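Local coordinates for protein fructokinase (Vibrio cholerae serotype O1, PDB 5EYN) that phosphorylates fructose with ATP as a carbohydrate kinase of the PfkB family, holding sugar, nucleotide and metal ion in one active site, at residues 50-55 against 81-86; 61-66 against 88-93; 18-23 against 135-140; 29-34 against 98-103. All coordinates share one frame; numbering follows the deposited sequence.

Interaction 1. Residues 50-55 against 81-86; sequences VAVAIA and TDEQVD
Glu83 and Val52 show how a charged side chain can do apolar work along its shaft. From CB onward the chain of Glu83 passes over both methyls of Val52, with CB 3.9 Å from Val52 CG2 and CG 3.7 Å from Val52 CG1. A bend at chi2 (-71°) then carries the carboxylate along the same valine, so that CD and OE2 of Glu83 still lie beside CG1 of Val52. The charge itself is met elsewhere, by a salt bridge from Glu83 OE1 to Arg56, one residue beyond 50-55.

Deeper in, Val85 takes over the contact. Its CG1 rests on Ala51 CB at 3.8 Å, while its CG2 faces the helix backbone, 3.6 Å from Ala51 O, and also packs on Ala55 CB at 3.9 Å. Small alanines on this face let the chain come close: Ala55 CB stands 3.2 Å from the backbone O of Glu83. No hydrogen bond joins the two segments; the chain of 81-86 is shaped from within by a Schellman motif, Gln84 having positive phi where helix 71-82 has ended.

The contact thus lays helix 46-56 against the link between helix 71-82 and strand 86-93. Ser61 of strand 61-68 touches both Ala55 and Val85 and hydrogen-bonds to Ala51 O, while Val50 and Ile54 pack on strand 21-24 and helix 264-278.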
loop_
_atom_site.group_PDB
_atom_site.type_symbol
_atom_site.label_atom_id
_atom_site.label_comp_id
_atom_site.label_asym_id
_atom_site.label_seq_id
_atom_site.Cartn_x
_atom_site.Cartn_y
_atom_site.Cartn_z
ATOM N N VAL A 50 -2.560 -5.761 20.161
ATOM C CA VAL A 50 -3.075 -6.052 21.490
ATOM C C VAL A 50 -3.446 -7.532 21.632
ATOM O O VAL A 50 -3.154 -8.176 22.656
ATOM C CB VAL A 50 -4.275 -5.152 21.833
ATOM C CG1 VAL A 50 -4.829 -5.524 23.188
ATOM C CG2 VAL A 50 -3.856 -3.678 21.835
ATOM N N ALA A 51 -4.101 -8.065 20.608
ATOM C CA ALA A 51 -4.505 -9.464 20.626
ATOM C C ALA A 51 -3.289 -10.356 20.821
ATOM O O ALA A 51 -3.308 -11.281 21.626
ATOM C CB ALA A 51 -5.225 -9.839 19.341
ATOM N N VAL A 52 -2.230 -10.094 20.067
ATOM C CA VAL A 52 -1.045 -10.917 20.130
ATOM C C VAL A 52 -0.362 -10.716 21.483
ATOM O O VAL A 52 0.148 -11.675 22.054
ATOM C CB VAL A 52 -0.117 -10.606 18.956
ATOM C CG1 VAL A 52 1.234 -11.276 19.115
ATOM C CG2 VAL A 52 -0.760 -11.070 17.651
ATOM N N ALA A 53 -0.348 -9.491 22.005
ATOM C CA ALA A 53 0.278 -9.248 23.296
ATOM C C ALA A 53 -0.387 -10.094 24.359
ATOM O O ALA A 53 0.286 -10.685 25.203
ATOM C CB ALA A 53 0.184 -7.807 23.678
ATOM N N ILE A 54 -1.717 -10.122 24.346
ATOM C CA ILE A 54 -2.464 -10.908 25.318
ATOM C C ILE A 54 -2.152 -12.400 25.167
ATOM O O ILE A 54 -1.891 -13.097 26.148
ATOM C CB ILE A 54 -3.967 -10.634 25.178
ATOM C CG1 ILE A 54 -4.264 -9.210 25.646
ATOM C CG2 ILE A 54 -4.755 -11.632 25.983
ATOM C CD1 ILE A 54 -5.652 -8.710 25.274
ATOM N N ALA A 55 -2.180 -12.888 23.935
ATOM C CA ALA A 55 -1.903 -14.291 23.664
ATOM C C ALA A 55 -0.492 -14.697 24.106
ATOM O O ALA A 55 -0.295 -15.770 24.675
ATOM C CB ALA A 55 -2.122 -14.597 22.193
ATOM N N THR A 81 -3.005 -16.684 13.619
ATOM C CA THR A 81 -3.028 -18.134 13.805
ATOM C C THR A 81 -1.776 -18.593 14.540
ATOM O O THR A 81 -1.854 -19.314 15.550
ATOM C CB THR A 81 -3.098 -18.857 12.448
ATOM O OG1 THR A 81 -4.366 -18.585 11.831
ATOM C CG2 THR A 81 -2.933 -20.357 12.618
ATOM N N ASP A 82 -0.618 -18.176 14.037
ATOM C CA ASP A 82 0.653 -18.550 14.638
ATOM C C ASP A 82 0.686 -18.149 16.103
ATOM O O ASP A 82 1.234 -18.870 16.932
ATOM C CB ASP A 82 1.823 -17.859 13.932
ATOM C CG ASP A 82 2.115 -18.417 12.553
ATOM O OD1 ASP A 82 2.932 -17.791 11.848
ATOM O OD2 ASP A 82 1.532 -19.451 12.170
ATOM N N GLU A 83 0.113 -16.984 16.405
ATOM C CA GLU A 83 0.177 -16.397 17.738
ATOM C C GLU A 83 -0.915 -16.907 18.677
ATOM O O GLU A 83 -0.997 -16.458 19.813
ATOM C CB GLU A 83 0.127 -14.868 17.650
ATOM C CG GLU A 83 1.306 -14.253 16.908
ATOM C CD GLU A 83 2.617 -14.343 17.668
ATOM O OE1 GLU A 83 3.676 -14.088 17.046
ATOM O OE2 GLU A 83 2.599 -14.660 18.881
ATOM N N GLN A 84 -1.729 -17.849 18.205
ATOM C CA GLN A 84 -2.753 -18.485 19.039
ATOM C C GLN A 84 -3.841 -17.492 19.447
ATOM O O GLN A 84 -4.442 -17.598 20.524
ATOM C CB GLN A 84 -2.122 -19.149 20.267
ATOM C CG GLN A 84 -0.999 -20.112 19.916
ATOM C CD GLN A 84 -0.260 -20.589 21.146
ATOM O OE1 GLN A 84 0.949 -20.380 21.284
ATOM N NE2 GLN A 84 -0.986 -21.202 22.058
ATOM N N VAL A 85 -4.095 -16.534 18.560
ATOM C CA VAL A 85 -5.219 -15.639 18.698
ATOM C C VAL A 85 -6.351 -16.284 17.918
ATOM O O VAL A 85 -6.154 -16.716 16.790
ATOM C CB VAL A 85 -4.891 -14.264 18.092
ATOM C CG1 VAL A 85 -6.122 -13.355 18.070
ATOM C CG2 VAL A 85 -3.760 -13.598 18.855
ATOM N N ASP A 86 -7.528 -16.375 18.515
ATOM C CA ASP A 86 -8.688 -16.909 17.815
ATOM C C ASP A 86 -9.064 -15.929 16.699
ATOM O O ASP A 86 -9.317 -14.761 16.964
ATOM C CB ASP A 86 -9.826 -17.087 18.824
ATOM C CG ASP A 86 -11.117 -17.600 18.208
ATOM O OD1 ASP A 86 -11.834 -18.326 18.927
ATOM O OD2 ASP A 86 -11.441 -17.275 17.051
#

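Interaction 2. Residues 61-66 against 88-93; sequences SAFFGR and QHLHFD
Gly65 joins the two strands through its backbone: its N donates to His89 O (3.1 Å), and its O accepts from His91 N in a nearly straight bond of 2.8 Å. Alongside, Phe63 and Leu90 make the tight part of the contact. With CG anti to the backbone N (chi1 -172°), the Phe63 ring reaches past Gly65 on the face that carries Leu90, packing close against the glycine backbone, and its CE2 lies 3.8 Å from Leu90 CD1. That methyl also sits 3.6 Å from Gly65 O. Helix 71-82 backs this face through Leu80 on Phe63 and Gln77 on Leu90, as expected of the beta-alpha-beta crossover in which parallel strands 61-68 and 86-93 are joined by that helix.

The contact is looser at the corner of Gln88 and partly exposed His89, where a water stands in for a direct strand bond: water 1 accepts from His89 N and probably donates to Phe63 O. Here Phe64 and His89 touch through their CB atoms, 3.5 Å apart, while both rings lead away. At the far end the extended Arg66 reaches Asp93 in a buried salt bridge, NH1 to OD1 3.0 Å, bent to 136° at the hydrogen. Asp129 takes Arg66 NE, and Asp93 OD2 accepts from the backbone N of Val95 and His96.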
loop_
_atom_site.group_PDB
_atom_site.type_symbol
_atom_site.label_atom_id
_atom_site.label_comp_id
_atom_site.label_asym_id
_atom_site.label_seq_id
_atom_site.Cartn_x
_atom_site.Cartn_y
_atom_site.Cartn_z
ATOM N N SER A 61 -7.344 -14.363 23.753
ATOM C CA SER A 61 -7.730 -13.247 22.908
ATOM C C SER A 61 -8.323 -13.764 21.598
ATOM O O SER A 61 -7.998 -14.853 21.125
ATOM C CB SER A 61 -6.547 -12.303 22.670
ATOM O OG SER A 61 -5.560 -12.934 21.906
ATOM N N ALA A 62 -9.220 -12.969 21.034
ATOM C CA ALA A 62 -9.933 -13.329 19.815
ATOM C C ALA A 62 -10.126 -12.060 19.029
ATOM O O ALA A 62 -10.376 -11.023 19.619
ATOM C CB ALA A 62 -11.277 -13.961 20.149
ATOM N N PHE A 63 -10.016 -12.142 17.710
ATOM C CA PHE A 63 -10.075 -10.966 16.854
ATOM C C PHE A 63 -11.245 -11.096 15.907
ATOM O O PHE A 63 -11.452 -12.161 15.333
ATOM C CB PHE A 63 -8.787 -10.868 16.041
ATOM C CG PHE A 63 -8.635 -9.591 15.255
ATOM C CD1 PHE A 63 -7.904 -8.546 15.776
ATOM C CD2 PHE A 63 -9.200 -9.443 14.002
ATOM C CE1 PHE A 63 -7.738 -7.384 15.078
ATOM C CE2 PHE A 63 -9.041 -8.268 13.299
ATOM C CZ PHE A 63 -8.302 -7.243 13.840
ATOM N N PHE A 64 -12.027 -10.029 15.760
ATOM C CA PHE A 64 -13.016 -9.974 14.695
ATOM C C PHE A 64 -12.848 -8.709 13.893
ATOM O O PHE A 64 -12.597 -7.633 14.433
ATOM C CB PHE A 64 -14.471 -10.153 15.192
ATOM C CG PHE A 64 -15.046 -9.004 16.000
ATOM C CD1 PHE A 64 -15.827 -8.022 15.389
ATOM C CD2 PHE A 64 -14.895 -8.953 17.376
ATOM C CE1 PHE A 64 -16.416 -7.001 16.140
ATOM C CE2 PHE A 64 -15.477 -7.926 18.126
ATOM C CZ PHE A 64 -16.243 -6.955 17.499
ATOM N N GLY A 65 -12.961 -8.852 12.582
ATOM C CA GLY A 65 -12.748 -7.729 11.697
ATOM C C GLY A 65 -12.577 -8.196 10.269
ATOM O O GLY A 65 -12.778 -9.373 9.956
ATOM N N ARG A 66 -12.235 -7.255 9.397
ATOM C CA ARG A 66 -11.994 -7.551 7.993
ATOM C C ARG A 66 -10.606 -7.134 7.573
ATOM O O ARG A 66 -10.143 -6.040 7.895
ATOM C CB ARG A 66 -12.964 -6.811 7.082
ATOM C CG ARG A 66 -14.389 -7.243 7.229
ATOM C CD ARG A 66 -15.299 -6.623 6.195
ATOM N NE ARG A 66 -16.642 -7.129 6.412
ATOM C CZ ARG A 66 -17.447 -7.615 5.478
ATOM N NH1 ARG A 66 -17.074 -7.660 4.203
ATOM N NH2 ARG A 66 -18.652 -8.047 5.822
ATOM N N GLN A 88 -11.253 -16.949 13.980
ATOM C CA GLN A 88 -12.402 -17.470 13.249
ATOM C C GLN A 88 -13.259 -16.340 12.658
ATOM O O GLN A 88 -13.890 -16.507 11.617
ATOM C CB GLN A 88 -13.272 -18.330 14.176
ATOM C CG GLN A 88 -12.515 -19.373 15.009
ATOM C CD GLN A 88 -11.967 -20.530 14.193
ATOM O OE1 GLN A 88 -11.224 -20.340 13.222
ATOM N NE2 GLN A 88 -12.321 -21.745 14.598
ATOM N N HIS A 89 -13.287 -15.198 13.335
ATOM C CA HIS A 89 -14.112 -14.070 12.909
ATOM C C HIS A 89 -13.318 -12.972 12.198
ATOM O O HIS A 89 -13.768 -11.834 12.087
ATOM C CB HIS A 89 -14.860 -13.492 14.101
ATOM C CG HIS A 89 -15.762 -14.484 14.761
ATOM N ND1 HIS A 89 -16.968 -14.864 14.216
ATOM C CD2 HIS A 89 -15.618 -15.201 15.898
ATOM C CE1 HIS A 89 -17.533 -15.765 14.997
ATOM N NE2 HIS A 89 -16.732 -15.990 16.023
ATOM N N LEU A 90 -12.136 -13.323 11.715
ATOM C CA LEU A 90 -11.418 -12.465 10.793
ATOM C C LEU A 90 -11.841 -12.840 9.389
ATOM O O LEU A 90 -11.625 -13.960 8.934
ATOM C CB LEU A 90 -9.920 -12.650 10.945
ATOM C CG LEU A 90 -9.071 -11.857 9.961
ATOM C CD1 LEU A 90 -9.279 -10.365 10.179
ATOM C CD2 LEU A 90 -7.608 -12.245 10.111
ATOM N N HIS A 91 -12.479 -11.907 8.708
ATOM C CA HIS A 91 -13.022 -12.172 7.391
ATOM C C HIS A 91 -12.252 -11.437 6.336
ATOM O O HIS A 91 -11.635 -10.413 6.602
ATOM C CB HIS A 91 -14.463 -11.694 7.314
ATOM C CG HIS A 91 -15.340 -12.263 8.376
ATOM N ND1 HIS A 91 -15.720 -13.588 8.396
ATOM C CD2 HIS A 91 -15.901 -11.693 9.465
ATOM C CE1 HIS A 91 -16.486 -13.807 9.450
ATOM N NE2 HIS A 91 -16.616 -12.671 10.112
ATOM N N PHE A 92 -12.346 -11.944 5.119
ATOM C CA PHE A 92 -11.765 -11.275 3.979
ATOM C C PHE A 92 -12.852 -10.502 3.267
ATOM O O PHE A 92 -13.860 -11.078 2.840
ATOM C CB PHE A 92 -11.102 -12.312 3.074
ATOM C CG PHE A 92 -9.997 -13.050 3.761
ATOM C CD1 PHE A 92 -8.698 -12.585 3.685
ATOM C CD2 PHE A 92 -10.263 -14.165 4.533
ATOM C CE1 PHE A 92 -7.677 -13.237 4.334
ATOM C CE2 PHE A 92 -9.237 -14.831 5.189
ATOM C CZ PHE A 92 -7.945 -14.362 5.090
ATOM N N ASP A 93 -12.681 -9.190 3.185
ATOM C CA ASP A 93 -13.590 -8.374 2.390
ATOM C C ASP A 93 -13.418 -8.730 0.924
ATOM O O ASP A 93 -12.291 -8.956 0.463
ATOM C CB ASP A 93 -13.301 -6.888 2.582
ATOM C CG ASP A 93 -14.362 -6.013 1.961
ATOM O OD1 ASP A 93 -15.388 -5.778 2.626
ATOM O OD2 ASP A 93 -14.183 -5.571 0.807
HETATM O O HOH W 1 -12.389 -14.657 16.051
#

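Interaction 3. Residues 18-23 against 135-140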
loop_
_atom_site.group_PDB
_atom_site.type_symbol
_atom_site.label_atom_id
_atom_site.label_comp_id
_atom_site.label_asym_id
_atom_site.label_seq_id
_atom_site.Cartn_x
_atom_site.Cartn_y
_atom_site.Cartn_z
ATOM N N MET A 18 -10.361 -17.367 33.246
ATOM C CA MET A 18 -9.707 -16.480 32.299
ATOM C C MET A 18 -10.703 -15.966 31.270
ATOM O O MET A 18 -11.200 -16.708 30.419
ATOM C CB MET A 18 -8.564 -17.200 31.596
ATOM C CG MET A 18 -7.807 -16.313 30.640
ATOM S SD MET A 18 -6.117 -16.876 30.404
ATOM C CE MET A 18 -6.402 -18.489 29.675
ATOM N N SER A 19 -10.989 -14.677 31.344
ATOM C CA SER A 19 -12.029 -14.112 30.513
ATOM C C SER A 19 -11.481 -13.842 29.103
ATOM O O SER A 19 -10.325 -13.458 28.932
ATOM C CB SER A 19 -12.567 -12.842 31.162
ATOM O OG SER A 19 -13.032 -13.132 32.476
ATOM N N ARG A 20 -12.311 -14.086 28.101
ATOM C CA ARG A 20 -11.942 -13.801 26.720
ATOM C C ARG A 20 -11.887 -12.304 26.494
ATOM O O ARG A 20 -12.771 -11.572 26.938
ATOM C CB ARG A 20 -12.971 -14.402 25.770
ATOM C CG ARG A 20 -12.686 -14.117 24.314
ATOM C CD ARG A 20 -13.709 -14.788 23.410
ATOM N NE ARG A 20 -13.530 -16.234 23.363
ATOM C CZ ARG A 20 -14.334 -17.135 23.923
ATOM N NH1 ARG A 20 -15.415 -16.769 24.595
ATOM N NH2 ARG A 20 -14.056 -18.425 23.809
ATOM N N VAL A 21 -10.835 -11.862 25.815
ATOM C CA VAL A 21 -10.729 -10.488 25.344
ATOM C C VAL A 21 -10.910 -10.485 23.837
ATOM O O VAL A 21 -10.134 -11.112 23.111
ATOM C CB VAL A 21 -9.384 -9.858 25.707
ATOM C CG1 VAL A 21 -9.332 -8.400 25.259
ATOM C CG2 VAL A 21 -9.106 -9.989 27.203
ATOM N N TRP A 22 -11.939 -9.774 23.374
ATOM C CA TRP A 22 -12.196 -9.561 21.956
ATOM C C TRP A 22 -11.509 -8.289 21.515
ATOM O O TRP A 22 -11.605 -7.264 22.184
ATOM C CB TRP A 22 -13.700 -9.399 21.707
ATOM C CG TRP A 22 -14.512 -10.652 21.808
ATOM C CD1 TRP A 22 -15.301 -11.030 22.858
ATOM C CD2 TRP A 22 -14.636 -11.689 20.823
ATOM N NE1 TRP A 22 -15.902 -12.221 22.586
ATOM C CE2 TRP A 22 -15.512 -12.655 21.348
ATOM C CE3 TRP A 22 -14.083 -11.900 19.556
ATOM C CZ2 TRP A 22 -15.854 -13.808 20.649
ATOM C CZ3 TRP A 22 -14.421 -13.042 18.868
ATOM C CH2 TRP A 22 -15.297 -13.978 19.410
ATOM N N LEU A 23 -10.838 -8.371 20.377
ATOM C CA LEU A 23 -10.200 -7.244 19.723
ATOM C C LEU A 23 -10.867 -7.079 18.365
ATOM O O LEU A 23 -11.150 -8.055 17.685
ATOM C CB LEU A 23 -8.691 -7.501 19.544
ATOM C CG LEU A 23 -7.780 -7.638 20.772
ATOM C CD1 LEU A 23 -7.990 -6.541 21.767
ATOM C CD2 LEU A 23 -7.984 -8.995 21.445
ATOM N N LYS A 135 -21.297 -12.377 29.102
ATOM C CA LYS A 135 -21.036 -11.650 30.331
ATOM C C LYS A 135 -19.585 -11.848 30.780
ATOM O O LYS A 135 -19.042 -12.954 30.728
ATOM C CB LYS A 135 -22.004 -12.121 31.413
ATOM C CG LYS A 135 -21.915 -11.354 32.706
ATOM C CD LYS A 135 -22.883 -11.942 33.728
ATOM C CE LYS A 135 -22.667 -11.362 35.113
ATOM N NZ LYS A 135 -22.940 -9.904 35.168
ATOM N N GLY A 136 -18.939 -10.760 31.192
ATOM C CA GLY A 136 -17.598 -10.828 31.740
ATOM C C GLY A 136 -16.483 -10.779 30.707
ATOM O O GLY A 136 -15.315 -10.676 31.061
ATOM N N GLU A 137 -16.820 -10.849 29.429
ATOM C CA GLU A 137 -15.815 -10.695 28.395
ATOM C C GLU A 137 -15.405 -9.238 28.269
ATOM O O GLU A 137 -16.096 -8.332 28.741
ATOM C CB GLU A 137 -16.328 -11.229 27.057
ATOM C CG GLU A 137 -16.492 -12.745 27.043
ATOM C CD GLU A 137 -16.966 -13.278 25.701
ATOM O OE1 GLU A 137 -17.564 -12.513 24.921
ATOM O OE2 GLU A 137 -16.755 -14.474 25.430
ATOM N N TRP A 138 -14.277 -9.030 27.603
ATOM C CA TRP A 138 -13.770 -7.698 27.292
ATOM C C TRP A 138 -13.835 -7.467 25.792
ATOM O O TRP A 138 -13.700 -8.398 25.003
ATOM C CB TRP A 138 -12.310 -7.538 27.764
ATOM C CG TRP A 138 -12.197 -7.323 29.218
ATOM C CD1 TRP A 138 -12.200 -8.267 30.196
ATOM C CD2 TRP A 138 -12.084 -6.061 29.872
ATOM N NE1 TRP A 138 -12.100 -7.665 31.428
ATOM C CE2 TRP A 138 -12.023 -6.308 31.254
ATOM C CE3 TRP A 138 -12.035 -4.739 29.422
ATOM C CZ2 TRP A 138 -11.929 -5.289 32.187
ATOM C CZ3 TRP A 138 -11.942 -3.724 30.353
ATOM C CH2 TRP A 138 -11.897 -4.005 31.720
ATOM N N LEU A 139 -14.038 -6.207 25.423
ATOM C CA LEU A 139 -13.913 -5.760 24.043
ATOM C C LEU A 139 -12.986 -4.558 24.035
ATOM O O LEU A 139 -13.225 -3.594 24.760
ATOM C CB LEU A 139 -15.279 -5.352 23.486
ATOM C CG LEU A 139 -15.277 -4.720 22.093
ATOM C CD1 LEU A 139 -14.869 -5.721 21.049
ATOM C CD2 LEU A 139 -16.663 -4.164 21.789
ATOM N N HIS A 140 -11.928 -4.613 23.223
ATOM C CA HIS A 140 -11.030 -3.479 23.059
ATOM C C HIS A 140 -11.093 -2.923 21.645
ATOM O O HIS A 140 -11.078 -3.679 20.668
ATOM C CB HIS A 140 -9.596 -3.890 23.371
ATOM C CG HIS A 140 -8.607 -2.789 23.210
ATOM N ND1 HIS A 140 -8.531 -1.729 24.089
ATOM C CD2 HIS A 140 -7.688 -2.546 22.242
ATOM C CE1 HIS A 140 -7.590 -0.893 23.683
ATOM N NE2 HIS A 140 -7.052 -1.371 22.573
HETATM O O HOH W 2 -14.132 -10.886 33.467
#
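Arg20 and Trp22 share the carboxylate of Glu137, each taking one oxygen. In the salt bridge, Arg20 NH1 meets Glu137 OE2 at 2.8 Å, with the oxygen in the guanidinium plane although the two planes stand 82° apart. Trp22 NE1 donates to Glu137 OE1 at 2.9 Å; the acceptor lies in the indole plane, but the donor comes from above the carboxylate. With chi1 and chi2 both extended, Arg20 CD lies over one indole face, 3.3 Å above its plane and offset toward the rim; the bend at chi3 (-72°) then turns the guanidinium so that NH1 meets Glu137.

Backbone bonds form a parallel ladder. Trp138 N donates to Arg20 O, Trp22 N to Trp138 O and His140 N to Trp22 O, making strands 21-24 and 138-142 parallel neighbours in the central sheet of the ribokinase-like alpha/beta domain. Before the ladder starts, water 2 donates to both Ser19 OG and Gly136 O.

Apolar contacts differ on the two faces. Leu139 CD1 packs on Trp22 CB, 3.9 Å away, toward helix 151-165. Across the sheet, Trp138 CB lies by the methyls of Val21, and Leu23 CD1 touches His140 CB at 3.5 Å; His140 ND1 is bonded to Ser170.

The chemistry implies a buried acid whose charge is probably offset by Arg20. With the indole N-H and Gln134 N also directed at it, Glu137 is probably kept ionised, its carboxylate fixed in rotation from both oxygens.

Interaction 4. Residues 29-34 against 98-103; sequences VDLIPD and TSTVVV. With FRU (beta-D-fructofuranose), chain B.
The carboxylate of Asp30 grips the bound fructose with two short bonds, OD1 accepting from O3 of the sugar at 2.6 Å and OD2 from O4, also at 2.6 Å. Two neighbouring hydroxyls thus meet one flat group, a pairing that holds the carboxylate in rotation and helps orient the furanose ring. Asp30 stands on the small four-stranded sheet that forms the lid of PfkB-family sugar kinases, in which 28-33 and 99-103 are the parallel middle pair. Gly45, Ala46, Asn49, Asp26, Arg176 and Asp266 complete the grip on the sugar.

Val101, the bridge partner of Asp30, gives the same face an apolar wall: its CG1 lies 3.6 Å from O3 of the fructose, and its CB 3.5 Å from Asp30 OD1. Chi1 of -72° places the Asp30 carboxylate beside its own backbone N and over Val101. The backbone ladder sets this register, its straightest rung running from Leu31 N to Val101 O (2.7 Å, 179° at the hydrogen).

On the reverse face Leu31 CD1 crosses to Thr100 CG2 at 3.7 Å. This side meets the second subunit, where Leu31 packs on Leu31 of that chain and Val102 on its Phe72, so the lid doubles as a dimer interface.

Where the strands end, Ile32 and Val103 lie side by side, CG1 of the isoleucine 3.8 Å from CG2 of the valine, and Pro33 CD rests 3.0 Å from Val103 O.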
loop_
_atom_site.group_PDB
_atom_site.type_symbol
_atom_site.label_atom_id
_atom_site.label_comp_id
_atom_site.label_asym_id
_atom_site.label_seq_id
_atom_site.Cartn_x
_atom_site.Cartn_y
_atom_site.Cartn_z
ATOM N N VAL A 29 -0.266 -4.372 7.645
ATOM C CA VAL A 29 1.154 -4.593 7.429
ATOM C C VAL A 29 1.882 -3.269 7.568
ATOM O O VAL A 29 1.615 -2.312 6.830
ATOM C CB VAL A 29 1.450 -5.272 6.067
ATOM C CG1 VAL A 29 2.930 -5.234 5.754
ATOM C CG2 VAL A 29 0.945 -6.709 6.077
ATOM N N ASP A 30 2.779 -3.222 8.554
ATOM C CA ASP A 30 3.660 -2.090 8.766
ATOM C C ASP A 30 4.961 -2.340 7.997
ATOM O O ASP A 30 5.671 -3.333 8.225
ATOM C CB ASP A 30 4.005 -1.922 10.252
ATOM C CG ASP A 30 2.847 -1.415 11.103
ATOM O OD1 ASP A 30 1.979 -0.675 10.597
ATOM O OD2 ASP A 30 2.872 -1.713 12.320
ATOM N N LEU A 31 5.281 -1.435 7.090
ATOM C CA LEU A 31 6.522 -1.485 6.330
ATOM C C LEU A 31 7.527 -0.606 7.057
ATOM O O LEU A 31 7.392 0.611 7.106
ATOM C CB LEU A 31 6.248 -0.986 4.909
ATOM C CG LEU A 31 5.287 -1.843 4.094
ATOM C CD1 LEU A 31 4.882 -1.118 2.818
ATOM C CD2 LEU A 31 5.870 -3.206 3.779
ATOM N N ILE A 32 8.526 -1.246 7.648
ATOM C CA ILE A 32 9.431 -0.568 8.561
ATOM C C ILE A 32 10.831 -0.566 7.961
ATOM O O ILE A 32 11.382 -1.631 7.674
ATOM C CB ILE A 32 9.436 -1.238 9.947
ATOM C CG1 ILE A 32 8.004 -1.203 10.507
ATOM C CG2 ILE A 32 10.416 -0.537 10.882
ATOM C CD1 ILE A 32 7.885 -1.691 11.946
ATOM N N PRO A 33 11.402 0.628 7.763
ATOM C CA PRO A 33 12.740 0.702 7.164
ATOM C C PRO A 33 13.756 -0.159 7.892
ATOM O O PRO A 33 13.805 -0.179 9.122
ATOM C CB PRO A 33 13.104 2.176 7.318
ATOM C CG PRO A 33 11.769 2.879 7.305
ATOM C CD PRO A 33 10.870 1.967 8.067
ATOM N N ASP A 34 14.563 -0.869 7.114
ATOM C CA ASP A 34 15.636 -1.686 7.658
ATOM C C ASP A 34 16.699 -1.784 6.582
ATOM O O ASP A 34 16.741 -2.748 5.814
ATOM C CB ASP A 34 15.104 -3.067 8.047
ATOM C CG ASP A 34 16.043 -3.827 8.951
ATOM O OD1 ASP A 34 16.555 -3.235 9.923
ATOM O OD2 ASP A 34 16.254 -5.027 8.683
ATOM N N THR A 98 -6.153 -4.838 2.299
ATOM C CA THR A 98 -5.579 -4.760 3.634
ATOM C C THR A 98 -4.785 -3.489 3.850
ATOM O O THR A 98 -4.015 -3.046 2.989
ATOM C CB THR A 98 -4.669 -5.958 3.874
ATOM O OG1 THR A 98 -5.415 -7.149 3.651
ATOM C CG2 THR A 98 -4.095 -5.962 5.283
ATOM N N SER A 99 -4.986 -2.894 5.014
ATOM C CA SER A 99 -4.252 -1.703 5.382
ATOM C C SER A 99 -2.740 -1.938 5.295
ATOM O O SER A 99 -2.221 -2.946 5.775
ATOM C CB SER A 99 -4.620 -1.284 6.793
ATOM O OG SER A 99 -3.939 -0.096 7.142
ATOM N N THR A 100 -2.062 -0.971 4.695
ATOM C CA THR A 100 -0.627 -0.986 4.469
ATOM C C THR A 100 -0.081 0.344 4.922
ATOM O O THR A 100 -0.477 1.385 4.413
ATOM C CB THR A 100 -0.326 -1.197 2.988
ATOM O OG1 THR A 100 -0.927 -2.411 2.561
ATOM C CG2 THR A 100 1.164 -1.282 2.736
ATOM N N VAL A 101 0.833 0.300 5.887
ATOM C CA VAL A 101 1.295 1.496 6.543
ATOM C C VAL A 101 2.808 1.588 6.404
ATOM O O VAL A 101 3.532 0.622 6.646
ATOM C CB VAL A 101 0.900 1.464 8.025
ATOM C CG1 VAL A 101 1.523 2.613 8.788
ATOM C CG2 VAL A 101 -0.613 1.490 8.163
ATOM N N VAL A 102 3.294 2.747 5.990
ATOM C CA VAL A 102 4.732 2.994 5.889
ATOM C C VAL A 102 5.189 3.740 7.137
ATOM O O VAL A 102 4.619 4.761 7.514
ATOM C CB VAL A 102 5.071 3.799 4.625
ATOM C CG1 VAL A 102 6.560 4.082 4.542
ATOM C CG2 VAL A 102 4.599 3.048 3.394
ATOM N N VAL A 103 6.193 3.195 7.810
ATOM C CA VAL A 103 6.697 3.782 9.051
ATOM C C VAL A 103 7.960 4.622 8.831
ATOM O O VAL A 103 8.870 4.203 8.115
ATOM C CB VAL A 103 6.997 2.677 10.081
ATOM C CG1 VAL A 103 7.501 3.256 11.397
ATOM C CG2 VAL A 103 5.766 1.802 10.317
HETATM C C1 FRU B . -2.625 1.592 13.108
HETATM C C2 FRU B . -1.159 1.596 13.518
HETATM C C3 FRU B . -0.285 0.492 12.958
HETATM C C4 FRU B . 0.648 0.140 14.070
HETATM C C5 FRU B . -0.166 0.485 15.267
HETATM C C6 FRU B . 0.640 0.966 16.448
HETATM O O1 FRU B . -3.295 0.489 13.635
HETATM O O2 FRU B . -0.643 2.830 13.120
HETATM O O3 FRU B . 0.311 0.964 11.787
HETATM O O4 FRU B . 0.999 -1.201 14.106
HETATM O O5 FRU B . -1.114 1.474 14.905
HETATM O O6 FRU B . -0.186 1.294 17.538
#

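Overall arrangement
From the N terminus, segment 18-23 opens the loop that interaction 3 closes at 135-140, 112 residues on, and all the other contacts nest inside it. Strand 28-33 follows and pairs with 99-103 in interaction 4, a shorter loop that encloses interactions 1 and 2. These two cross, their segments alternating as helix 46-56, strand 61-68, the end of helix 71-82 and strand 86-93. Interactions 2 and 3 belong to one large sheet, strands 61-68 and 21-24 being neighbours in it, and interaction 1 sets helix 46-56 against the turn that leads into strand 86-93 of that sheet. Interaction 4 stands apart in the small sheet, its centre about 28 Å from that of interaction 3.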